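Side-chain contacts in fiber protein (Raptor adenovirus a, PDB 5FLD), which forms the trimeric head domain of the viral fibre, the part of the capsid that probably attaches the virus to its host cell: residues Gly50-Arg55 with Glu69-Lys74; Leu105-Thr110 with Val114-Cys119. The protein carries 2 engineered substitutions. One frame throughout, in Å; residues are numbered along the deposited sequence. Where two conformers were deposited one is given.

Contact 1 (Gly50-Arg55 with Glu69-Lys74). Engineered in segment 69-74: Glu69 (natural residue Asn), Phe70 (natural residue Tyr).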
ATOM      1  N   GLY A  50      -7.960   3.617  25.322  1.00 32.51           N
ATOM      2  CA  GLY A  50      -8.670   3.219  24.120  1.00 30.29           C
ATOM      3  C   GLY A  50      -8.478   1.754  23.761  1.00 31.86           C
ATOM      4  O   GLY A  50      -7.466   1.165  24.098  1.00 31.88           O
ATOM      5  N   VAL A  51      -9.481   1.148  23.133  1.00 29.28           N
ATOM      6  CA  VAL A  51      -9.424  -0.275  22.756  1.00 28.92           C
ATOM      7  C   VAL A  51      -9.289  -0.405  21.225  1.00 32.58           C
ATOM      8  O   VAL A  51     -10.119   0.077  20.462  1.00 33.47           O
ATOM      9  CB  VAL A  51     -10.671  -1.073  23.228  1.00 31.57           C
ATOM     10  CG1 VAL A  51     -10.606  -2.526  22.779  1.00 31.47           C
ATOM     11  CG2 VAL A  51     -10.808  -0.964  24.751  1.00 32.02           C
ATOM     12  N   ILE A  52      -8.233  -1.055  20.802  1.00 29.57           N
ATOM     13  CA  ILE A  52      -8.037  -1.391  19.389  1.00 29.47           C
ATOM     14  C   ILE A  52      -8.471  -2.823  19.235  1.00 28.97           C
ATOM     15  O   ILE A  52      -7.813  -3.729  19.737  1.00 28.94           O
ATOM     16  CB  ILE A  52      -6.546  -1.308  18.958  1.00 31.47           C
ATOM     17  CG1 ILE A  52      -5.937   0.049  19.259  1.00 33.66           C
ATOM     18  CG2 ILE A  52      -6.361  -1.656  17.461  1.00 33.83           C
ATOM     19  CD1 ILE A  52      -4.467   0.098  18.880  1.00 35.32           C
ATOM     20  N   ASN A  53      -9.553  -3.058  18.499  1.00 28.22           N
ATOM     21  CA  ASN A  53      -9.992  -4.420  18.225  1.00 30.97           C
ATOM     22  C   ASN A  53      -9.408  -4.887  16.909  1.00 31.50           C
ATOM     23  O   ASN A  53      -9.207  -4.080  16.001  1.00 31.62           O
ATOM     24  CB  ASN A  53     -11.519  -4.476  18.137  1.00 35.17           C
ATOM     25  CG  ASN A  53     -12.174  -4.272  19.487  1.00 38.41           C
ATOM     26  OD1 ASN A  53     -12.095  -5.135  20.357  1.00 44.73           O
ATOM     27  ND2 ASN A  53     -12.787  -3.128  19.676  1.00 41.97           N
ATOM     28  N   PHE A  54      -9.168  -6.180  16.810  1.00 29.56           N
ATOM     29  CA  PHE A  54      -8.748  -6.777  15.548  1.00 30.43           C
ATOM     30  C   PHE A  54      -9.249  -8.206  15.421  1.00 33.38           C
ATOM     31  O   PHE A  54      -9.620  -8.851  16.423  1.00 33.82           O
ATOM     32  CB  PHE A  54      -7.216  -6.721  15.394  1.00 30.42           C
ATOM     33  CG  PHE A  54      -6.463  -7.414  16.489  1.00 33.19           C
ATOM     34  CD1 PHE A  54      -6.215  -8.781  16.431  1.00 34.00           C
ATOM     35  CD2 PHE A  54      -6.001  -6.703  17.599  1.00 36.92           C
ATOM     36  CE1 PHE A  54      -5.522  -9.430  17.450  1.00 40.05           C
ATOM     37  CE2 PHE A  54      -5.316  -7.355  18.616  1.00 36.32           C
ATOM     38  CZ  PHE A  54      -5.066  -8.710  18.542  1.00 39.66           C
ATOM     39  N   ARG A  55      -9.253  -8.687  14.180  1.00 32.17           N
ATOM     40  CA  ARG A  55      -9.594 -10.083  13.882  1.00 33.63           C
ATOM     41  C   ARG A  55      -8.507 -10.681  13.020  1.00 34.76           C
ATOM     42  O   ARG A  55      -8.140 -10.099  11.983  1.00 33.89           O
ATOM     43  CB  ARG A  55     -10.953 -10.173  13.176  1.00 39.15           C
ATOM     44  CG  ARG A  55     -11.275 -11.595  12.728  1.00 45.93           C
ATOM     45  CD  ARG A  55     -12.717 -11.768  12.297  1.00 53.42           C
ATOM     46  NE  ARG A  55     -13.624 -11.833  13.444  1.00 60.28           N
ATOM     47  CZ  ARG A  55     -14.841 -12.387  13.441  1.00 65.33           C
ATOM     48  NH1 ARG A  55     -15.352 -12.958  12.343  1.00 65.75           N
ATOM     49  NH2 ARG A  55     -15.556 -12.379  14.564  1.00 65.83           N
ATOM     50  N   GLU A  69     -12.926  -0.867  12.599  1.00 40.81           N
ATOM     51  CA  GLU A  69     -13.150   0.410  11.928  1.00 45.30           C
ATOM     52  C   GLU A  69     -13.290   1.542  12.943  1.00 40.98           C
ATOM     53  O   GLU A  69     -13.442   1.320  14.153  1.00 41.45           O
ATOM     54  CB  GLU A  69     -14.379   0.333  11.008  1.00 50.72           C
ATOM     55  CG  GLU A  69     -14.053  -0.409   9.714  1.00 58.99           C
ATOM     56  CD  GLU A  69     -15.222  -0.503   8.747  1.00 66.64           C
ATOM     57  OE1 GLU A  69     -16.395  -0.544   9.199  1.00 70.15           O
ATOM     58  OE2 GLU A  69     -14.954  -0.553   7.525  1.00 72.26           O
ATOM     59  N   PHE A  70     -13.214   2.747  12.405  1.00 44.22           N
ATOM     60  CA  PHE A  70     -13.384   3.988  13.142  1.00 47.62           C
ATOM     61  C   PHE A  70     -12.322   4.158  14.216  1.00 42.60           C
ATOM     62  O   PHE A  70     -12.676   4.507  15.352  1.00 47.62           O
ATOM     63  N   LEU A  71     -11.051   3.823  13.920  1.00 34.24           N
ATOM     64  CA  LEU A  71     -10.007   3.978  14.944  1.00 29.46           C
ATOM     65  C   LEU A  71      -9.495   5.391  15.012  1.00 27.87           C
ATOM     66  O   LEU A  71      -9.140   5.987  13.993  1.00 28.78           O
ATOM     67  CB  LEU A  71      -8.824   3.051  14.741  1.00 31.16           C
ATOM     68  CG  LEU A  71      -9.138   1.560  14.841  1.00 35.78           C
ATOM     69  CD1 LEU A  71      -7.870   0.767  14.573  1.00 37.69           C
ATOM     70  CD2 LEU A  71      -9.763   1.174  16.183  1.00 40.01           C
ATOM     71  N   THR A  72      -9.444   5.901  16.233  1.00 26.59           N
ATOM     72  CA  THR A  72      -8.996   7.259  16.516  1.00 27.09           C
ATOM     73  C   THR A  72      -8.058   7.168  17.711  1.00 28.10           C
ATOM     74  O   THR A  72      -8.381   6.542  18.746  1.00 29.79           O
ATOM     75  CB  THR A  72     -10.177   8.181  16.881  1.00 29.38           C
ATOM     76  OG1 THR A  72     -11.033   8.350  15.749  1.00 30.91           O
ATOM     77  CG2 THR A  72      -9.691   9.544  17.374  1.00 32.83           C
ATOM     78  N   PHE A  73      -6.895   7.779  17.574  1.00 25.95           N
ATOM     79  CA  PHE A  73      -5.892   7.868  18.610  1.00 24.98           C
ATOM     80  C   PHE A  73      -5.771   9.303  19.042  1.00 26.23           C
ATOM     81  O   PHE A  73      -5.879  10.211  18.227  1.00 27.54           O
ATOM     82  CB  PHE A  73      -4.540   7.384  18.064  1.00 24.44           C
ATOM     83  CG  PHE A  73      -4.552   5.926  17.674  1.00 25.28           C
ATOM     84  CD1 PHE A  73      -4.970   5.546  16.404  1.00 27.83           C
ATOM     85  CD2 PHE A  73      -4.247   4.936  18.580  1.00 26.22           C
ATOM     86  CE1 PHE A  73      -5.027   4.226  16.043  1.00 27.22           C
ATOM     87  CE2 PHE A  73      -4.282   3.604  18.212  1.00 26.47           C
ATOM     88  CZ  PHE A  73      -4.683   3.252  16.933  1.00 27.36           C
ATOM     89  N   LYS A  74      -5.568   9.513  20.339  1.00 24.92           N
ATOM     90  CA  LYS A  74      -5.259  10.804  20.882  1.00 26.36           C
ATOM     91  C   LYS A  74      -3.753  11.046  20.909  1.00 25.73           C
ATOM     92  O   LYS A  74      -2.974  10.098  20.945  1.00 26.64           O
ATOM     93  CB  LYS A  74      -5.769  10.881  22.340  1.00 27.99           C
ATOM     94  CG  LYS A  74      -7.253  10.675  22.464  1.00 32.73           C
ATOM     95  CD  LYS A  74      -7.665  10.611  23.917  1.00 37.60           C
ATOM     96  CE  LYS A  74      -9.167  10.463  24.019  1.00 48.61           C
ATOM     97  NZ  LYS A  74      -9.549  10.523  25.458  1.00 54.47           N
TER
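Ile52 reaches across to Phe73 and Leu71 with different branches, and its side chain stands at about a right angle to each of them. Its long branch goes to the phenylalanine: CD1 meets the rim of the ring near its plane, 3.6 Å from Phe73 CE2 and 3.7 Å from Phe73 CZ. The methyl thus abuts the ring edge and does not lie over a face. The short branch serves the leucine, with Ile52 CG2 4.1 Å from Leu71 CD1. The torsions divide the labour: CG1 sits beside the backbone N (chi1 -55°) and the chain then runs extended to CD1, while CG2 is left anti to that N. A beta-branched residue suits this place because it offers two apolar arms to two neighbours. Leu71 points its CB toward strand 51-55, and its other methyl, CD2, lies 4.4 Å from Val51 O, a loose approach to the backbone.

The backbones stay well apart, the nearest CA atoms being those of Ile52 and Leu71 at 7.2 Å, so the junction is made mainly by side chains. Each segment has its backbone partners elsewhere: Ile52 pairs with Phe44 and Leu71 with Ile150. Phe73 also packs on Met148 and Ile150, and Ile52 on Leu91. The contact joins strand 51-59 to the segment leading into strand 72-74, two parts that do not pair with each other, within the partly buried apolar packing of the antiparallel beta fibre head.

Contact 2 (Leu105-Thr110 with Val114-Cys119)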
ATOM      1  N   LEU A 105      -4.530   5.411   5.061  1.00 23.61           N
ATOM      2  CA  LEU A 105      -4.825   6.821   4.903  1.00 25.49           C
ATOM      3  C   LEU A 105      -5.257   7.327   6.266  1.00 25.78           C
ATOM      4  O   LEU A 105      -6.205   6.792   6.843  1.00 24.53           O
ATOM      5  CB  LEU A 105      -5.964   7.042   3.898  1.00 28.31           C
ATOM      6  CG  LEU A 105      -6.347   8.506   3.654  1.00 32.75           C
ATOM      7  CD1 LEU A 105      -5.228   9.333   3.029  1.00 35.50           C
ATOM      8  CD2 LEU A 105      -7.559   8.512   2.733  1.00 37.68           C
ATOM      9  N   CYS A 106      -4.514   8.302   6.791  1.00 25.17           N
ATOM     10  CA  CYS A 106      -4.751   8.861   8.111  1.00 25.18           C
ATOM     11  C   CYS A 106      -5.021  10.331   8.025  1.00 26.88           C
ATOM     12  O   CYS A 106      -4.561  11.049   7.110  1.00 26.75           O
ATOM     13  CB  CYS A 106      -3.542   8.651   9.018  1.00 25.63           C
ATOM     14  SG  CYS A 106      -3.214   6.881   9.243  1.00 31.00           S
ATOM     15  N   ILE A 107      -5.758  10.789   9.029  1.00 23.50           N
ATOM     16  CA  ILE A 107      -5.966  12.190   9.240  1.00 23.97           C
ATOM     17  C   ILE A 107      -5.311  12.560  10.555  1.00 25.70           C
ATOM     18  O   ILE A 107      -5.588  11.938  11.588  1.00 25.87           O
ATOM     19  CB  ILE A 107      -7.460  12.598   9.281  1.00 26.35           C
ATOM     20  CG1 ILE A 107      -8.192  12.340   7.949  1.00 28.14           C
ATOM     21  CG2 ILE A 107      -7.573  14.063   9.616  1.00 26.72           C
ATOM     22  CD1 ILE A 107      -9.688  12.222   8.115  1.00 30.74           C
ATOM     23  N   PHE A 108      -4.456  13.575  10.508  1.00 24.35           N
ATOM     24  CA  PHE A 108      -3.799  14.135  11.691  1.00 24.10           C
ATOM     25  C   PHE A 108      -4.361  15.504  11.979  1.00 25.58           C
ATOM     26  O   PHE A 108      -4.277  16.414  11.158  1.00 27.33           O
ATOM     27  CB  PHE A 108      -2.268  14.222  11.557  1.00 24.98           C
ATOM     28  CG  PHE A 108      -1.606  12.890  11.346  1.00 24.94           C
ATOM     29  CD1 PHE A 108      -1.214  12.117  12.408  1.00 25.60           C
ATOM     30  CD2 PHE A 108      -1.391  12.396  10.049  1.00 26.09           C
ATOM     31  CE1 PHE A 108      -0.639  10.859  12.202  1.00 25.32           C
ATOM     32  CE2 PHE A 108      -0.821  11.139   9.859  1.00 27.23           C
ATOM     33  CZ  PHE A 108      -0.446  10.379  10.918  1.00 27.74           C
ATOM     34  N   ILE A 109      -4.962  15.641  13.152  1.00 24.31           N
ATOM     35  CA  ILE A 109      -5.500  16.926  13.591  1.00 25.45           C
ATOM     36  C   ILE A 109      -4.514  17.508  14.581  1.00 24.38           C
ATOM     37  O   ILE A 109      -4.190  16.899  15.638  1.00 26.54           O
ATOM     38  CB  ILE A 109      -6.871  16.750  14.274  1.00 26.55           C
ATOM     39  CG1 ILE A 109      -7.833  16.032  13.323  1.00 29.13           C
ATOM     40  CG2 ILE A 109      -7.402  18.110  14.718  1.00 27.71           C
ATOM     41  CD1 ILE A 109      -9.226  15.891  13.856  1.00 35.35           C
ATOM     42  N   THR A 110      -4.057  18.717  14.272  1.00 25.82           N
ATOM     43  CA  THR A 110      -3.239  19.474  15.204  1.00 25.77           C
ATOM     44  C   THR A 110      -4.052  20.704  15.619  1.00 26.90           C
ATOM     45  O   THR A 110      -5.155  20.901  15.128  1.00 27.68           O
ATOM     46  CB  THR A 110      -1.893  19.912  14.581  1.00 26.66           C
ATOM     47  OG1 THR A 110      -2.125  20.863  13.536  1.00 26.84           O
ATOM     48  CG2 THR A 110      -1.165  18.680  14.006  1.00 27.21           C
ATOM     49  N   VAL A 114      -5.222  20.366   9.606  1.00 29.01           N
ATOM     50  CA  VAL A 114      -5.682  19.001   9.333  1.00 28.21           C
ATOM     51  C   VAL A 114      -4.839  18.481   8.183  1.00 30.33           C
ATOM     52  O   VAL A 114      -4.794  19.117   7.117  1.00 31.52           O
ATOM     53  CB  VAL A 114      -7.154  18.956   8.975  1.00 31.83           C
ATOM     54  CG1 VAL A 114      -7.613  17.531   8.601  1.00 32.81           C
ATOM     55  CG2 VAL A 114      -7.970  19.486  10.140  1.00 31.95           C
ATOM     56  N   TYR A 115      -4.167  17.347   8.416  1.00 30.00           N
ATOM     57  CA  TYR A 115      -3.311  16.708   7.426  1.00 29.06           C
ATOM     58  C   TYR A 115      -3.893  15.371   7.086  1.00 29.08           C
ATOM     59  O   TYR A 115      -4.068  14.534   7.945  1.00 32.14           O
ATOM     60  CB  TYR A 115      -1.904  16.497   7.990  1.00 28.31           C
ATOM     61  CG  TYR A 115      -1.200  17.788   8.343  1.00 28.83           C
ATOM     62  CD1 TYR A 115      -0.860  18.686   7.348  1.00 30.84           C
ATOM     63  CD2 TYR A 115      -0.857  18.093   9.647  1.00 27.63           C
ATOM     64  CE1 TYR A 115      -0.207  19.874   7.657  1.00 31.62           C
ATOM     65  CE2 TYR A 115      -0.194  19.274   9.967  1.00 30.34           C
ATOM     66  CZ  TYR A 115       0.127  20.162   8.960  1.00 33.06           C
ATOM     67  OH  TYR A 115       0.787  21.339   9.260  1.00 34.47           O
ATOM     68  N   ARG A 116      -4.172  15.174   5.811  1.00 27.14           N
ATOM     69  CA  ARG A 116      -4.666  13.938   5.309  1.00 27.07           C
ATOM     70  C   ARG A 116      -3.542  13.333   4.490  1.00 28.48           C
ATOM     71  O   ARG A 116      -3.050  13.970   3.544  1.00 28.72           O
ATOM     72  CB  ARG A 116      -5.878  14.275   4.492  1.00 30.66           C
ATOM     73  CG  ARG A 116      -6.663  13.130   4.018  1.00 31.77           C
ATOM     74  CD  ARG A 116      -7.836  13.714   3.221  1.00 31.74           C
ATOM     75  NE  ARG A 116      -8.500  12.657   2.507  1.00 32.29           N
ATOM     76  CZ  ARG A 116      -9.596  12.023   2.903  1.00 34.93           C
ATOM     77  NH1 ARG A 116     -10.216  12.328   4.069  1.00 33.32           N
ATOM     78  NH2 ARG A 116     -10.097  11.091   2.112  1.00 37.69           N
ATOM     79  N   GLU A 117      -3.085  12.155   4.889  1.00 26.37           N
ATOM     80  CA  GLU A 117      -1.815  11.574   4.379  1.00 28.98           C
ATOM     81  C   GLU A 117      -1.885  10.077   4.268  1.00 27.59           C
ATOM     82  O   GLU A 117      -2.387   9.396   5.159  1.00 26.72           O
ATOM     83  CB  GLU A 117      -0.667  11.797   5.381  1.00 30.83           C
ATOM     84  CG  GLU A 117      -0.298  13.201   5.659  1.00 32.10           C
ATOM     85  CD  GLU A 117       0.823  13.332   6.646  1.00 30.68           C
ATOM     86  OE1 GLU A 117       1.505  12.341   6.994  1.00 33.90           O
ATOM     87  OE2 GLU A 117       1.043  14.467   7.043  1.00 36.08           O
ATOM     88  N   LEU A 118      -1.279   9.534   3.212  1.00 26.69           N
ATOM     89  CA  LEU A 118      -0.930   8.118   3.202  1.00 25.95           C
ATOM     90  C   LEU A 118       0.314   7.913   4.057  1.00 27.44           C
ATOM     91  O   LEU A 118       1.276   8.669   3.960  1.00 30.53           O
ATOM     92  CB  LEU A 118      -0.705   7.559   1.770  1.00 28.82           C
ATOM     93  CG  LEU A 118      -1.916   7.407   0.850  1.00 36.13           C
ATOM     94  CD1 LEU A 118      -1.580   6.525  -0.348  1.00 38.29           C
ATOM     95  CD2 LEU A 118      -3.071   6.783   1.577  1.00 38.15           C
ATOM     96  N   CYS A 119       0.258   6.880   4.879  1.00 25.77           N
ATOM     97  CA  CYS A 119       1.302   6.491   5.843  0.50 25.76           C
ATOM     98  C   CYS A 119       1.488   5.002   5.783  1.00 25.78           C
ATOM     99  O   CYS A 119       0.592   4.296   5.303  1.00 29.01           O
ATOM    100  CB  CYS A 119       0.853   6.789   7.260  0.50 26.84           C
ATOM    101  SG  CYS A 119       0.494   8.516   7.576  0.50 27.24           S
TER
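Tyr115 O accepts the shortest of the four backbone bonds between these two segments of an antiparallel beta hairpin, from Phe108 N at 2.8 Å, nearly straight at 172° and in the carbonyl plane. The same oxygen also takes a CA-H contact from Ile107. Phe108 with Tyr115 and Cys106 with Glu117 are the hydrogen-bonded pairs, each joined by two backbone bonds.

On the opposite face of the hairpin from these four, Leu105 CD2 lies over one face of the Arg116 guanidinium, 3.7 Å from Arg116 NH2. CG of Arg116 is anti to its own N (chi1 -172°), and the extended chain beyond brings the flat group to the leucine. Arginine suits this place because its apolar stem and face can lie against leucine while NE bonds Arg137 O of the second subunit. Leu118 CD2, 3.6 Å from Leu105 CD1, belongs to an apolar patch in which Leu118 also meets Leu118 of the third subunit.

Ile107 CG2 and Val114 CG1 touch at 3.6 Å, diagonally across the two strands. The Glu117 carboxylate plane is turned 49° from the Phe108 ring, which OE1 approaches obliquely; OE2 forms a salt bridge with Arg137 of the same chain. Cys119 SG approaches the Phe108 ring in its plane, 3.7 Å from Phe108 CE2.

How the contacts relate
Contact 1 and contact 2 follow one another along the chain, the first closing before the second opens, and both reach the same antiparallel sheet. Their centres are about 16 Å apart and their nearest atoms about 7 Å, so they do not touch. Strand 147-159 pairs with strand 72-74 of contact 1 and with strand 102-109 of contact 2, and so links them: Phe73 and Phe108 both pack on Met148, while His149 bonds Thr72 OG1 and pairs through its backbone with Ile107. The difference lies in the assembly. Segments 50-55 and 69-74 meet no other subunit, whereas the hairpin of contact 2 lies at the trimer interface, with Arg116 and Leu118 reaching neighbouring subunits.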